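Local structure of rRNA N-glycosidase (3CTK) at residues K126-G131 with I152-L157; G199-A204 with P239-L244. The protein belongs to the plant ribosome-inactivating proteins, a family whose fold combines a mixed beta-sheet with a largely helical remainder, here in a member from Bougainvillea spectabilis. All blocks are in the same frame, centred on the assembly; numbering follows the deposited sequence.

Contact 1. Residues K126-G131 with I152-L157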
loop_
_atom_site.group_PDB
_atom_site.type_symbol
_atom_site.label_atom_id
_atom_site.label_comp_id
_atom_site.label_asym_id
_atom_site.label_seq_id
_atom_site.Cartn_x
_atom_site.Cartn_y
_atom_site.Cartn_z
ATOM N N LYS A 126 -4.280 -14.281 -3.969
ATOM C CA LYS A 126 -5.370 -15.034 -3.361
ATOM C C LYS A 126 -4.904 -16.161 -2.442
ATOM O O LYS A 126 -5.663 -16.606 -1.579
ATOM C CB LYS A 126 -6.289 -15.607 -4.443
ATOM C CG LYS A 126 -5.678 -16.745 -5.242
ATOM C CD LYS A 126 -6.667 -17.291 -6.259
ATOM C CE LYS A 126 -6.088 -18.483 -7.000
ATOM N NZ LYS A 126 -4.860 -18.124 -7.760
ATOM N N ASP A 127 -3.664 -16.614 -2.618
ATOM C CA ASP A 127 -3.120 -17.702 -1.803
ATOM C C ASP A 127 -2.123 -17.275 -0.729
ATOM O O ASP A 127 -1.664 -18.107 0.055
ATOM C CB ASP A 127 -2.447 -18.751 -2.698
ATOM C CG ASP A 127 -3.384 -19.314 -3.740
ATOM O OD1 ASP A 127 -4.521 -19.668 -3.374
ATOM O OD2 ASP A 127 -2.984 -19.411 -4.921
ATOM N N LEU A 128 -1.784 -15.992 -0.689
ATOM C CA LEU A 128 -0.825 -15.499 0.295
ATOM C C LEU A 128 -1.513 -14.901 1.519
ATOM O O LEU A 128 -2.251 -13.922 1.413
ATOM C CB LEU A 128 0.094 -14.452 -0.344
ATOM C CG LEU A 128 1.249 -13.947 0.523
ATOM C CD1 LEU A 128 2.177 -15.107 0.863
ATOM C CD2 LEU A 128 2.016 -12.862 -0.222
ATOM N N GLU A 129 -1.255 -15.487 2.684
ATOM C CA GLU A 129 -1.864 -15.022 3.924
ATOM C C GLU A 129 -1.353 -13.658 4.364
ATOM O O GLU A 129 -0.157 -13.381 4.310
ATOM C CB GLU A 129 -1.617 -16.031 5.042
ATOM C CG GLU A 129 -1.985 -17.452 4.673
ATOM C CD GLU A 129 -1.704 -18.426 5.796
ATOM O OE1 GLU A 129 -2.568 -18.570 6.687
ATOM O OE2 GLU A 129 -0.613 -19.037 5.790
ATOM N N LEU A 130 -2.281 -12.816 4.803
ATOM C CA LEU A 130 -1.966 -11.476 5.277
ATOM C C LEU A 130 -2.219 -11.435 6.782
ATOM O O LEU A 130 -2.933 -12.282 7.323
ATOM C CB LEU A 130 -2.857 -10.449 4.577
ATOM C CG LEU A 130 -2.798 -10.435 3.047
ATOM C CD1 LEU A 130 -3.838 -9.458 2.505
ATOM C CD2 LEU A 130 -1.403 -10.040 2.590
ATOM N N GLY A 131 -1.644 -10.444 7.450
ATOM C CA GLY A 131 -1.821 -10.326 8.884
ATOM C C GLY A 131 -0.551 -9.842 9.547
ATOM O O GLY A 131 0.527 -9.922 8.965
ATOM N N ILE A 152 11.772 -11.502 -0.845
ATOM C CA ILE A 152 11.522 -10.068 -0.844
ATOM C C ILE A 152 10.208 -9.753 -1.560
ATOM O O ILE A 152 9.471 -8.855 -1.149
ATOM C CB ILE A 152 12.696 -9.307 -1.498
ATOM C CG1 ILE A 152 13.938 -9.444 -0.614
ATOM C CG2 ILE A 152 12.343 -7.836 -1.670
ATOM C CD1 ILE A 152 15.228 -8.929 -1.248
ATOM N N ALA A 153 9.908 -10.494 -2.623
ATOM C CA ALA A 153 8.660 -10.266 -3.344
ATOM C C ALA A 153 7.480 -10.579 -2.423
ATOM O O ALA A 153 6.456 -9.896 -2.460
ATOM C CB ALA A 153 8.598 -11.138 -4.605
ATOM N N LYS A 154 7.622 -11.610 -1.592
ATOM C CA LYS A 154 6.552 -11.979 -0.667
ATOM C C LYS A 154 6.326 -10.851 0.335
ATOM O O LYS A 154 5.190 -10.516 0.661
ATOM C CB LYS A 154 6.903 -13.272 0.070
ATOM C CG LYS A 154 6.865 -14.510 -0.819
ATOM C CD LYS A 154 7.284 -15.775 -0.077
ATOM C CE LYS A 154 6.304 -16.141 1.027
ATOM N NZ LYS A 154 6.230 -15.114 2.109
ATOM N N PHE A 155 7.414 -10.266 0.824
ATOM C CA PHE A 155 7.311 -9.158 1.767
ATOM C C PHE A 155 6.544 -7.999 1.122
ATOM O O PHE A 155 5.623 -7.442 1.724
ATOM C CB PHE A 155 8.707 -8.680 2.180
ATOM C CG PHE A 155 8.714 -7.324 2.825
ATOM C CD1 PHE A 155 8.137 -7.128 4.078
ATOM C CD2 PHE A 155 9.265 -6.230 2.162
ATOM C CE1 PHE A 155 8.106 -5.864 4.657
ATOM C CE2 PHE A 155 9.238 -4.958 2.736
ATOM C CZ PHE A 155 8.657 -4.774 3.984
ATOM N N PHE A 156 6.920 -7.637 -0.102
ATOM C CA PHE A 156 6.242 -6.539 -0.786
ATOM C C PHE A 156 4.751 -6.815 -0.954
ATOM O O PHE A 156 3.926 -5.941 -0.710
ATOM C CB PHE A 156 6.882 -6.264 -2.155
ATOM C CG PHE A 156 8.111 -5.395 -2.087
ATOM C CD1 PHE A 156 9.345 -5.865 -2.529
ATOM C CD2 PHE A 156 8.032 -4.098 -1.582
ATOM C CE1 PHE A 156 10.480 -5.060 -2.470
ATOM C CE2 PHE A 156 9.162 -3.285 -1.518
ATOM C CZ PHE A 156 10.389 -3.766 -1.963
ATOM N N LEU A 157 4.403 -8.030 -1.362
ATOM C CA LEU A 157 2.995 -8.372 -1.549
ATOM C C LEU A 157 2.200 -8.177 -0.266
ATOM O O LEU A 157 1.085 -7.651 -0.289
ATOM C CB LEU A 157 2.854 -9.822 -2.033
ATOM C CG LEU A 157 3.282 -10.056 -3.486
ATOM C CD1 LEU A 157 3.315 -11.544 -3.803
ATOM C CD2 LEU A 157 2.315 -9.330 -4.407
#
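Leu128 leans from an irregular loop onto the flank of helix 149-168 and meets Leu157 there, the two side chains slanting across each other. The contact is made by one methyl branch: CD2 of Leu128 lies 3.6 Å from CB of Leu157 and 4.0 Å from CD1 of the same leucine, so it rests against both the root and one tip of its partner. Both CB atoms point across the interface, but the first torsions differ. With CG opposite the backbone N (chi1 -174°), Leu128 carries its CD2 to Leu157, whereas Leu157 places CG opposite its carbonyl carbon (chi1 -72°) and offers CB and CD1 to that methyl.

The same CD2 methyl also lies 4.0 Å from the carbonyl O of Lys154, one turn earlier. The second branch, CD1, comes within 4.2 Å of Lys154 NZ, because the lysine chain is kinked at its third and fourth torsions and brings its end alongside the leucine. One branched side chain thus spans a full helical turn, and Ile158 on the same helix touches it as well. Leu130 adds a marginal approach, its CD2 4.5 Å from Leu157 O; that oxygen accepts a hydrogen bond from Gln161 NE2.

The helix is packed from several sides. Leu157 also touches Leu117 and Ala121 of helix 114-121, and Phe155 meets helix 132-142 and sets its ring edge-to-face with Tyr74. The loop runs on to Gly131, the N-cap residue of helix 132-142, three residues after Leu128. Here an inter-helix connection seals its apolar side chain against a largely buried face of a long helix, a loop-on-helix contact within the helical part of this ribosome-inactivating protein fold.

Contact 2. Residues G199-A204 with P239-L244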
loop_
_atom_site.group_PDB
_atom_site.type_symbol
_atom_site.label_atom_id
_atom_site.label_comp_id
_atom_site.label_asym_id
_atom_site.label_seq_id
_atom_site.Cartn_x
_atom_site.Cartn_y
_atom_site.Cartn_z
ATOM N N GLY A 199 -7.499 3.264 -9.548
ATOM C CA GLY A 199 -7.472 4.352 -10.508
ATOM C C GLY A 199 -8.814 4.611 -11.166
ATOM O O GLY A 199 -9.264 5.756 -11.235
ATOM N N ASP A 200 -9.458 3.552 -11.650
ATOM C CA ASP A 200 -10.756 3.684 -12.305
ATOM C C ASP A 200 -11.859 4.162 -11.368
ATOM O O ASP A 200 -12.706 4.965 -11.763
ATOM C CB ASP A 200 -11.169 2.358 -12.948
ATOM C CG ASP A 200 -10.340 2.024 -14.174
ATOM O OD1 ASP A 200 -9.684 2.940 -14.715
ATOM O OD2 ASP A 200 -10.355 0.853 -14.606
ATOM N N ILE A 201 -11.857 3.663 -10.135
ATOM C CA ILE A 201 -12.861 4.066 -9.155
ATOM C C ILE A 201 -12.690 5.549 -8.839
ATOM O O ILE A 201 -13.670 6.283 -8.719
ATOM C CB ILE A 201 -12.732 3.243 -7.840
ATOM C CG1 ILE A 201 -13.145 1.790 -8.097
ATOM C CG2 ILE A 201 -13.606 3.848 -6.747
ATOM C CD1 ILE A 201 -12.890 0.858 -6.920
ATOM N N SER A 202 -11.441 5.988 -8.722
ATOM C CA SER A 202 -11.147 7.384 -8.413
ATOM C C SER A 202 -11.576 8.320 -9.542
ATOM O O SER A 202 -12.157 9.382 -9.294
ATOM C CB SER A 202 -9.651 7.558 -8.123
ATOM O OG SER A 202 -9.273 6.832 -6.958
ATOM N N ASP A 203 -11.303 7.930 -10.783
ATOM C CA ASP A 203 -11.688 8.760 -11.922
ATOM C C ASP A 203 -13.209 8.856 -12.028
ATOM O O ASP A 203 -13.749 9.903 -12.382
ATOM C CB ASP A 203 -11.118 8.197 -13.230
ATOM C CG ASP A 203 -9.606 8.333 -13.318
ATOM O OD1 ASP A 203 -9.056 9.308 -12.757
ATOM O OD2 ASP A 203 -8.966 7.473 -13.962
ATOM N N ALA A 204 -13.896 7.760 -11.722
ATOM C CA ALA A 204 -15.356 7.733 -11.781
ATOM C C ALA A 204 -15.958 8.706 -10.772
ATOM O O ALA A 204 -16.920 9.415 -11.070
ATOM C CB ALA A 204 -15.861 6.327 -11.503
ATOM N N PRO A 239 -18.384 4.634 1.059
ATOM C CA PRO A 239 -18.055 4.059 2.371
ATOM C C PRO A 239 -16.820 3.152 2.379
ATOM O O PRO A 239 -16.218 2.930 3.432
ATOM C CB PRO A 239 -19.322 3.291 2.743
ATOM C CG PRO A 239 -20.403 4.048 2.020
ATOM C CD PRO A 239 -19.770 4.304 0.678
ATOM N N ASP A 240 -16.454 2.618 1.217
ATOM C CA ASP A 240 -15.288 1.739 1.127
ATOM C C ASP A 240 -14.001 2.489 0.797
ATOM O O ASP A 240 -12.917 1.903 0.820
ATOM C CB ASP A 240 -15.503 0.662 0.056
ATOM C CG ASP A 240 -16.646 -0.277 0.382
ATOM O OD1 ASP A 240 -16.796 -0.653 1.563
ATOM O OD2 ASP A 240 -17.384 -0.653 -0.551
ATOM N N MET A 241 -14.112 3.780 0.499
ATOM C CA MET A 241 -12.942 4.577 0.121
ATOM C C MET A 241 -12.204 5.285 1.252
ATOM O O MET A 241 -12.820 5.886 2.135
ATOM C CB MET A 241 -13.339 5.623 -0.920
ATOM C CG MET A 241 -13.994 5.060 -2.167
ATOM S SD MET A 241 -13.054 3.716 -2.930
ATOM C CE MET A 241 -11.611 4.578 -3.553
ATOM N N GLY A 242 -10.874 5.215 1.199
ATOM C CA GLY A 242 -10.036 5.865 2.194
ATOM C C GLY A 242 -9.441 7.145 1.623
ATOM O O GLY A 242 -9.447 8.194 2.271
ATOM N N ILE A 243 -8.906 7.052 0.412
ATOM C CA ILE A 243 -8.332 8.211 -0.276
ATOM C C ILE A 243 -8.329 7.910 -1.773
ATOM O O ILE A 243 -8.039 6.782 -2.187
ATOM C CB ILE A 243 -6.886 8.533 0.206
ATOM C CG1 ILE A 243 -6.364 9.772 -0.528
ATOM C CG2 ILE A 243 -5.963 7.350 -0.043
ATOM C CD1 ILE A 243 -5.072 10.344 0.052
ATOM N N LEU A 244 -8.679 8.915 -2.573
ATOM C CA LEU A 244 -8.744 8.766 -4.025
ATOM C C LEU A 244 -7.480 9.208 -4.743
ATOM O O LEU A 244 -6.694 10.005 -4.226
ATOM C CB LEU A 244 -9.911 9.576 -4.598
ATOM C CG LEU A 244 -11.315 9.361 -4.021
ATOM C CD1 LEU A 244 -12.311 10.209 -4.798
ATOM C CD2 LEU A 244 -11.692 7.896 -4.096
#
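Ser202, on helix 198-208, faces Leu244 of the loop that follows helix 234-237, and the backbones come close at this point, with CA of Ser202 only 5.2 Å from CA of Leu244. The serine has the most surface buried in this interface. Its OG lies 3.6 Å from CA of Leu244 and 3.7 Å from CB of the same leucine, while CD2 of that residue stands 3.9 Å from the same oxygen, so the hydroxyl is flanked by carbon. What keeps it satisfied is a pair of bonds to residues just beyond the two segments: it donates to Trp198 O and accepts from Lys245 N. Placing OG beside the backbone N (chi1 -64°) turns it back toward the preceding helical turn, where the Trp198 carbonyl lies.

Met241 supplies the second patch. Its chain folds at chi2 (-51°) and chi3, bringing the thioether end against Ile201: CE is 3.8 Å from Ile201 CG2, and SD is 3.9 Å from the same methyl. The two side chains cross at a slant. Met241 also reaches Phe169, and Leu244 touches Val31, so the loop covers the helix while joining other parts of the chain. Trp198 also holds the loop directly, its NE1 hydrogen-bonded to Ile243 O.

The chemistry is therefore divided. Ile201 and Met241 contribute purely apolar contact, whereas the serine hydroxyl, buried and bonded both as donor and as acceptor, links the helix backbone to the C-terminal loop, and its two main-chain partners hold the rotation of the hydroxyl.

From the N terminus, contact 1 comes first: it closes a loop containing helix 132-142 and the start of helix 149-168, and brings the connection before helix 132-142 against helix 149-168. The chain then continues through helices 170-180 and 189-196 before contact 2 opens. That second closure encloses the antiparallel pair 214-222 and 228-233 with helix 234-237, and ties the C-terminal loop back to helix 198-208. The two are in series, neither nested nor crossed, on opposite sides of the chain's centre with centres 23 Å apart. The disulfide Cys32-Cys212 spans contact 1 entirely and crosses contact 2, since Cys212 lies inside its loop.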